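Local atomic coordinates of cytochrome B5-HOST origin (Ostreococcus tauri virus 2, PDB entry 4B8N), a protein that binds a b-type haem and probably carries single electrons between redox partners, as other members of the cytochrome b5 family do. Residues V32-I37 with D62-F67; Y39-F44 with K78-E83. All coordinates share one frame; numbering follows the deposited sequence.

Interaction 1: V32-I37 with D62-F67; sequences VIIKDI and DATEEF. With HEM (protoporphyrin IX containing Fe), chain E.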
# COMPACT_ATOMS: atom_id res chain seq x y z
N VAL A 32 0.43 2.64 0.19
CA VAL A 32 1.52 1.95 -0.51
C VAL A 32 1.09 1.70 -1.96
O VAL A 32 -0.06 1.34 -2.20
CB VAL A 32 1.89 0.60 0.19
CG1 VAL A 32 2.96 -0.15 -0.59
CG2 VAL A 32 2.36 0.84 1.62
N ILE A 33 2.02 1.91 -2.90
CA ILE A 33 1.76 1.65 -4.33
C ILE A 33 2.28 0.26 -4.67
O ILE A 33 3.44 -0.06 -4.40
CB ILE A 33 2.47 2.67 -5.28
CG1 ILE A 33 2.10 4.13 -4.95
CG2 ILE A 33 2.12 2.35 -6.75
CD1 ILE A 33 3.08 5.16 -5.54
N ILE A 34 1.42 -0.56 -5.28
CA ILE A 34 1.82 -1.86 -5.83
C ILE A 34 1.21 -1.97 -7.23
O ILE A 34 -0.02 -1.93 -7.38
CB ILE A 34 1.36 -3.04 -4.93
CG1 ILE A 34 1.94 -2.90 -3.51
CG2 ILE A 34 1.75 -4.39 -5.55
CD1 ILE A 34 1.40 -3.89 -2.51
N LYS A 35 2.08 -2.10 -8.23
CA LYS A 35 1.72 -2.10 -9.66
C LYS A 35 0.80 -0.97 -10.03
O LYS A 35 -0.26 -1.21 -10.62
CB LYS A 35 1.10 -3.44 -10.09
CG LYS A 35 1.93 -4.66 -9.74
CD LYS A 35 1.41 -5.92 -10.39
CE LYS A 35 0.08 -6.36 -9.78
NZ LYS A 35 0.15 -6.57 -8.30
N ASP A 36 1.17 0.25 -9.63
CA ASP A 36 0.46 1.48 -10.01
C ASP A 36 -0.95 1.62 -9.44
O ASP A 36 -1.74 2.48 -9.89
CB ASP A 36 0.47 1.65 -11.55
CG ASP A 36 1.87 1.92 -12.10
OD1 ASP A 36 2.75 2.43 -11.37
OD2 ASP A 36 2.10 1.61 -13.28
N ILE A 37 -1.25 0.80 -8.43
CA ILE A 37 -2.51 0.89 -7.66
C ILE A 37 -2.20 1.29 -6.22
O ILE A 37 -1.31 0.70 -5.60
CB ILE A 37 -3.30 -0.44 -7.68
CG1 ILE A 37 -3.76 -0.78 -9.11
CG2 ILE A 37 -4.52 -0.38 -6.76
CD1 ILE A 37 -4.74 0.21 -9.71
N ASP A 62 6.50 3.14 -3.47
CA ASP A 62 6.21 1.99 -4.30
C ASP A 62 6.86 0.72 -3.72
O ASP A 62 8.06 0.68 -3.51
CB ASP A 62 6.73 2.24 -5.71
CG ASP A 62 6.12 1.30 -6.73
OD1 ASP A 62 6.18 0.07 -6.52
OD2 ASP A 62 5.57 1.80 -7.73
N ALA A 63 6.06 -0.31 -3.48
CA ALA A 63 6.57 -1.57 -2.92
C ALA A 63 6.48 -2.75 -3.88
O ALA A 63 6.65 -3.90 -3.47
CB ALA A 63 5.85 -1.90 -1.61
N THR A 64 6.23 -2.46 -5.17
CA THR A 64 5.94 -3.50 -6.16
C THR A 64 6.97 -4.64 -6.14
O THR A 64 6.61 -5.81 -6.02
CB THR A 64 5.82 -2.91 -7.59
OG1 THR A 64 4.78 -1.92 -7.59
CG2 THR A 64 5.49 -3.99 -8.64
N GLU A 65 8.25 -4.28 -6.24
CA GLU A 65 9.34 -5.26 -6.35
C GLU A 65 9.43 -6.16 -5.12
O GLU A 65 9.51 -7.38 -5.25
CB GLU A 65 10.68 -4.57 -6.60
CG GLU A 65 11.06 -4.41 -8.08
CD GLU A 65 10.42 -3.21 -8.76
OE1 GLU A 65 9.18 -3.18 -8.91
OE2 GLU A 65 11.17 -2.29 -9.16
N GLU A 66 9.40 -5.55 -3.94
CA GLU A 66 9.55 -6.29 -2.69
C GLU A 66 8.30 -7.12 -2.40
O GLU A 66 8.39 -8.22 -1.83
CB GLU A 66 9.86 -5.33 -1.53
CG GLU A 66 11.18 -4.57 -1.65
CD GLU A 66 11.14 -3.38 -2.61
OE1 GLU A 66 10.08 -3.09 -3.22
OE2 GLU A 66 12.19 -2.72 -2.74
N PHE A 67 7.14 -6.59 -2.79
CA PHE A 67 5.90 -7.35 -2.67
C PHE A 67 5.93 -8.59 -3.59
O PHE A 67 5.70 -9.71 -3.13
CB PHE A 67 4.65 -6.49 -2.92
CG PHE A 67 3.37 -7.27 -2.83
CD1 PHE A 67 2.72 -7.44 -1.60
CD2 PHE A 67 2.84 -7.89 -3.96
CE1 PHE A 67 1.56 -8.20 -1.51
CE2 PHE A 67 1.68 -8.64 -3.88
CZ PHE A 67 1.04 -8.81 -2.65
CHA HEM E . 4.45 -12.12 4.68
CHB HEM E . 0.12 -10.35 2.90
CHC HEM E . 2.23 -6.17 1.77
CHD HEM E . 6.46 -7.91 3.59
C1A HEM E . 3.09 -11.97 4.23
C2A HEM E . 2.14 -13.08 4.36
C3A HEM E . 0.89 -12.56 3.83
C4A HEM E . 1.14 -11.16 3.47
CMA HEM E . -0.42 -13.29 3.74
CAA HEM E . 2.38 -14.48 4.89
CBA HEM E . 2.54 -15.45 3.72
CGA HEM E . 3.86 -15.15 3.05
O1A HEM E . 4.95 -15.45 3.65
O2A HEM E . 3.81 -14.60 1.94
C1B HEM E . 0.33 -9.02 2.41
C2B HEM E . -0.77 -8.28 1.78
C3B HEM E . -0.10 -7.04 1.46
C4B HEM E . 1.27 -7.22 1.94
CMB HEM E . -2.19 -8.71 1.56
CAB HEM E . -0.69 -5.83 0.82
CBB HEM E . -0.23 -5.39 -0.31
C1C HEM E . 3.61 -6.26 2.08
C2C HEM E . 4.56 -5.14 1.84
C3C HEM E . 5.78 -5.68 2.39
C4C HEM E . 5.51 -7.04 2.94
CMC HEM E . 4.27 -3.79 1.21
CAC HEM E . 7.07 -4.99 2.41
CBC HEM E . 7.91 -5.34 1.46
C1D HEM E . 6.28 -9.23 4.11
C2D HEM E . 7.41 -9.95 4.71
C3D HEM E . 6.80 -11.23 5.04
C4D HEM E . 5.40 -11.06 4.59
CMD HEM E . 8.85 -9.52 4.94
CAD HEM E . 7.41 -12.45 5.68
CBD HEM E . 7.74 -13.52 4.64
CGD HEM E . 8.16 -14.84 5.28
O1D HEM E . 8.49 -14.89 6.48
O2D HEM E . 8.15 -15.86 4.55
NA HEM E . 2.53 -10.82 3.54
NB HEM E . 1.52 -8.41 2.47
NC HEM E . 4.20 -7.43 2.63
ND HEM E . 5.10 -9.89 4.01
FE HEM E . 3.31 -9.04 3.32
O HOH W 1 3.87 0.56 -9.32

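Interaction 2: Y39-F44 with K78-E83; sequences YDLTKF and KYLTPE. With HEM (protoporphyrin IX containing Fe), chain E.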
# COMPACT_ATOMS: atom_id res chain seq x y z
N TYR A 39 -2.95 1.43 -2.32
CA TYR A 39 -3.66 0.76 -1.24
C TYR A 39 -3.50 1.55 0.06
O TYR A 39 -2.42 2.03 0.36
CB TYR A 39 -3.08 -0.66 -1.06
CG TYR A 39 -3.22 -1.53 -2.30
CD1 TYR A 39 -2.25 -1.51 -3.31
CD2 TYR A 39 -4.34 -2.32 -2.48
CE1 TYR A 39 -2.39 -2.29 -4.45
CE2 TYR A 39 -4.48 -3.12 -3.61
CZ TYR A 39 -3.52 -3.10 -4.59
OH TYR A 39 -3.69 -3.89 -5.71
N ASP A 40 -4.59 1.71 0.81
CA ASP A 40 -4.50 2.27 2.14
C ASP A 40 -4.36 1.12 3.11
O ASP A 40 -5.34 0.43 3.41
CB ASP A 40 -5.71 3.15 2.48
CG ASP A 40 -5.62 3.76 3.89
OD1 ASP A 40 -4.72 3.41 4.69
OD2 ASP A 40 -6.46 4.62 4.20
N LEU A 41 -3.14 0.91 3.59
CA LEU A 41 -2.85 -0.24 4.43
C LEU A 41 -2.86 0.07 5.93
O LEU A 41 -2.50 -0.78 6.74
CB LEU A 41 -1.55 -0.95 3.98
CG LEU A 41 -1.57 -1.47 2.53
CD1 LEU A 41 -0.22 -2.03 2.11
CD2 LEU A 41 -2.66 -2.49 2.33
N THR A 42 -3.32 1.27 6.30
CA THR A 42 -3.28 1.72 7.70
C THR A 42 -3.94 0.68 8.62
O THR A 42 -3.35 0.20 9.59
CB THR A 42 -3.98 3.10 7.85
OG1 THR A 42 -3.41 4.05 6.92
CG2 THR A 42 -3.86 3.63 9.25
N LYS A 43 -5.17 0.31 8.28
CA LYS A 43 -5.90 -0.66 9.10
C LYS A 43 -5.41 -2.10 8.89
O LYS A 43 -5.50 -2.93 9.79
CB LYS A 43 -7.41 -0.54 8.86
CG LYS A 43 -8.00 0.72 9.47
CD LYS A 43 -9.45 0.92 9.05
CE LYS A 43 -10.05 2.13 9.75
NZ LYS A 43 -11.42 2.43 9.24
N PHE A 44 -4.85 -2.38 7.73
CA PHE A 44 -4.26 -3.71 7.49
C PHE A 44 -2.99 -3.98 8.31
O PHE A 44 -2.64 -5.15 8.53
CB PHE A 44 -3.99 -3.92 5.99
CG PHE A 44 -3.38 -5.27 5.67
CD1 PHE A 44 -4.11 -6.45 5.84
CD2 PHE A 44 -2.06 -5.36 5.22
CE1 PHE A 44 -3.54 -7.69 5.55
CE2 PHE A 44 -1.49 -6.60 4.93
CZ PHE A 44 -2.23 -7.76 5.10
N LYS A 78 -6.82 -12.24 -1.93
CA LYS A 78 -7.36 -13.00 -0.79
C LYS A 78 -7.32 -12.31 0.56
O LYS A 78 -7.97 -12.75 1.51
CB LYS A 78 -6.70 -14.38 -0.68
CG LYS A 78 -7.23 -15.36 -1.71
CD LYS A 78 -7.45 -16.75 -1.12
CE LYS A 78 -6.16 -17.53 -1.00
NZ LYS A 78 -6.41 -18.92 -0.52
N TYR A 79 -6.57 -11.22 0.66
CA TYR A 79 -6.41 -10.58 1.97
C TYR A 79 -7.00 -9.19 2.10
O TYR A 79 -7.20 -8.70 3.21
CB TYR A 79 -4.94 -10.57 2.39
CG TYR A 79 -4.43 -11.95 2.74
CD1 TYR A 79 -4.09 -12.87 1.75
CD2 TYR A 79 -4.28 -12.32 4.07
CE1 TYR A 79 -3.63 -14.15 2.08
CE2 TYR A 79 -3.81 -13.59 4.41
CZ TYR A 79 -3.49 -14.49 3.41
OH TYR A 79 -3.03 -15.74 3.75
N LEU A 80 -7.30 -8.54 0.97
CA LEU A 80 -7.78 -7.17 1.00
C LEU A 80 -9.23 -7.03 0.53
O LEU A 80 -9.69 -7.81 -0.30
CB LEU A 80 -6.84 -6.25 0.20
CG LEU A 80 -5.35 -6.27 0.57
CD1 LEU A 80 -4.60 -5.26 -0.28
CD2 LEU A 80 -5.07 -6.01 2.06
N THR A 81 -9.94 -6.04 1.07
CA THR A 81 -11.30 -5.67 0.64
C THR A 81 -11.25 -4.44 -0.27
O THR A 81 -10.21 -3.77 -0.34
CB THR A 81 -12.23 -5.41 1.84
OG1 THR A 81 -11.71 -4.33 2.63
CG2 THR A 81 -12.32 -6.64 2.72
N PRO A 82 -12.36 -4.15 -1.00
CA PRO A 82 -12.40 -2.96 -1.85
C PRO A 82 -12.19 -1.65 -1.12
O PRO A 82 -11.71 -0.68 -1.72
CB PRO A 82 -13.83 -2.99 -2.42
CG PRO A 82 -14.16 -4.44 -2.47
CD PRO A 82 -13.49 -5.06 -1.27
N GLU A 83 -12.54 -1.58 0.16
CA GLU A 83 -12.41 -0.30 0.87
C GLU A 83 -10.95 0.21 0.98
O GLU A 83 -10.74 1.42 1.14
CB GLU A 83 -13.10 -0.34 2.24
CG GLU A 83 -12.50 -1.33 3.23
CD GLU A 83 -13.24 -1.32 4.56
OE1 GLU A 83 -14.49 -1.29 4.55
OE2 GLU A 83 -12.56 -1.36 5.61
CHA HEM E . 4.45 -12.12 4.68
CHB HEM E . 0.12 -10.35 2.90
CHC HEM E . 2.23 -6.17 1.77
CHD HEM E . 6.46 -7.91 3.59
C1A HEM E . 3.09 -11.97 4.23
C2A HEM E . 2.14 -13.08 4.36
C3A HEM E . 0.89 -12.56 3.83
C4A HEM E . 1.14 -11.16 3.47
CMA HEM E . -0.42 -13.29 3.74
CAA HEM E . 2.38 -14.48 4.89
CBA HEM E . 2.54 -15.45 3.72
CGA HEM E . 3.86 -15.15 3.05
O1A HEM E . 4.95 -15.45 3.65
O2A HEM E . 3.81 -14.60 1.94
C1B HEM E . 0.33 -9.02 2.41
C2B HEM E . -0.77 -8.28 1.78
C3B HEM E . -0.10 -7.04 1.46
C4B HEM E . 1.27 -7.22 1.94
CMB HEM E . -2.19 -8.71 1.56
CAB HEM E . -0.69 -5.83 0.82
CBB HEM E . -0.23 -5.39 -0.31
C1C HEM E . 3.61 -6.26 2.08
C2C HEM E . 4.56 -5.14 1.84
C3C HEM E . 5.78 -5.68 2.39
C4C HEM E . 5.51 -7.04 2.94
CMC HEM E . 4.27 -3.79 1.21
CAC HEM E . 7.07 -4.99 2.41
CBC HEM E . 7.91 -5.34 1.46
C1D HEM E . 6.28 -9.23 4.11
C2D HEM E . 7.41 -9.95 4.71
C3D HEM E . 6.80 -11.23 5.04
C4D HEM E . 5.40 -11.06 4.59
CMD HEM E . 8.85 -9.52 4.94
CAD HEM E . 7.41 -12.45 5.68
CBD HEM E . 7.74 -13.52 4.64
CGD HEM E . 8.16 -14.84 5.28
O1D HEM E . 8.49 -14.89 6.48
O2D HEM E . 8.15 -15.86 4.55
NA HEM E . 2.53 -10.82 3.54
NB HEM E . 1.52 -8.41 2.47
NC HEM E . 4.20 -7.43 2.63
ND HEM E . 5.10 -9.89 4.01
FE HEM E . 3.31 -9.04 3.32

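Interaction 1: V32-I37 with D62-F67
The end of strand 29-34 is bridged to the residues leading into helix 64-70 by a single pairing of Ile33 with Asp62, in which Ala63 N donates to Ile33 O over 2.8 Å with an N-H...O angle of 169°. The CA of Asp62 adds a C-H...O contact to the same carbonyl. One residue further on, the Thr64 hydroxyl takes the place of a backbone acceptor: Lys35 N gives its hydrogen to Thr64 OG1 at 2.8 Å. That hydroxyl in turn donates a hydrogen bond to Asp62 OD1, 2.7 Å from Thr64 OG1, using the carboxylate's syn lone pair, while Thr64 N meets the same oxygen nearly head-on and closes an Asx turn. Two donors thus hold Asp62 OD1. The other oxygen, Asp62 OD2, accepts from a water 2.6 Å away, which also joins Asp36 N, Asp36 OD1 and Thr64 OG1 and so ties the type I' turn Ile34-Ile37 to the helix start. In the cytochrome b5 fold this seam sets a helix of the haem pocket against the sheet, with Ala63 at the N-cap position of that helix. The apolar side of the seam faces the porphyrin. CG1 of Val32 lies against Ala63 CB at 3.5 Å, and the same methyl of Ala63 also packs on a haem methyl, CMC. Ile34 extends CD1 over one face of the Phe67 ring, 4.2 Å from its centroid, a CH-pi contact 27° off the ring normal; the two side chains cross at about a right angle. Chi1 of Phe67 (179°) turns CG away from its backbone N, and the ring beneath Ile34 CD1 presents its edge, in plane, to the haem meso carbon CHC. The same ring also stacks with His71, whose ND1 is hydrogen-bonded to Phe67 O.

Interaction 2: Y39-F44 with K78-E83
Leu80 meets Tyr39, Leu41 and Phe44 at one wall of the haem pocket of the cytochrome b5 fold, where the chain leaving helix 75-79 passes over the loop that follows strand 37-40. No hydrogen bond joins the two segments, and even their closest CA atoms, in Phe44 and Leu80, are 8.2 Å apart, leaving side chains to make the contact. Among the apolar contacts, the two methyls of Leu80 divide the work. CD1 reaches the Tyr39 ring at CD2, 3.7 Å away, in an oblique approach, and more loosely touches CD2 of Leu41. The other methyl, CD2, sits over one face of Phe44, 4.1 Å from the ring centroid and 16° off its normal: a CH-pi contact displaced toward the rim. The extended first torsion of Phe44 (chi1 -180°) leaves its ring in touch with both Leu80 CD2 and a pyrrole of the haem. Helix 52-56 contributes Ile55, which packs on both Leu41 and Phe44. The side-chain hydrogen bonds described here belong to 39-44. There Asp40 OD1 accepts from Thr42 N in an Asx turn and from Thr42 OG1 through its syn lone pair, while Thr42 OG1 is itself bonded to Cys30 N, fastening the start of the loop to the neighbouring strand. Contacts with the haem form the third group. Phe44 CE2 lies 3.6 Å from pyrrole carbon C2B, the ring meeting it obliquely, and CD1 of Leu41 packs beside the vinyl group at CAB and CBB. Leu80 and Tyr79 both touch methyl CMB, the latter through its CB, so that this substituent is shared with the end of the helix. Farther along Tyr79, the aromatic ring lays one face against another haem methyl, with CZ of Tyr79 3.3 Å from CMA.

How the interactions relate
Interactions 1 and 2 illustrate how a small haem protein can hold its cofactor in a cleft of short helices built on one sheet. Their centres are 14 Å apart, on opposite sides of the chain's centre, and both touch the haem. The order along the chain is alternating: 32-37, 39-44, 62-67, 78-83. The first two segments overlap the ends of the adjacent antiparallel strands 29-34 and 37-40, where Val32 O probably accepts from Tyr39 N at 2.9 Å; the last two take in the start of helix 64-70 and the end of helix 75-79. Packing of Val32 on Leu41 makes the two contacts continuous, so the sheet forms a common floor from which both of these helices are placed.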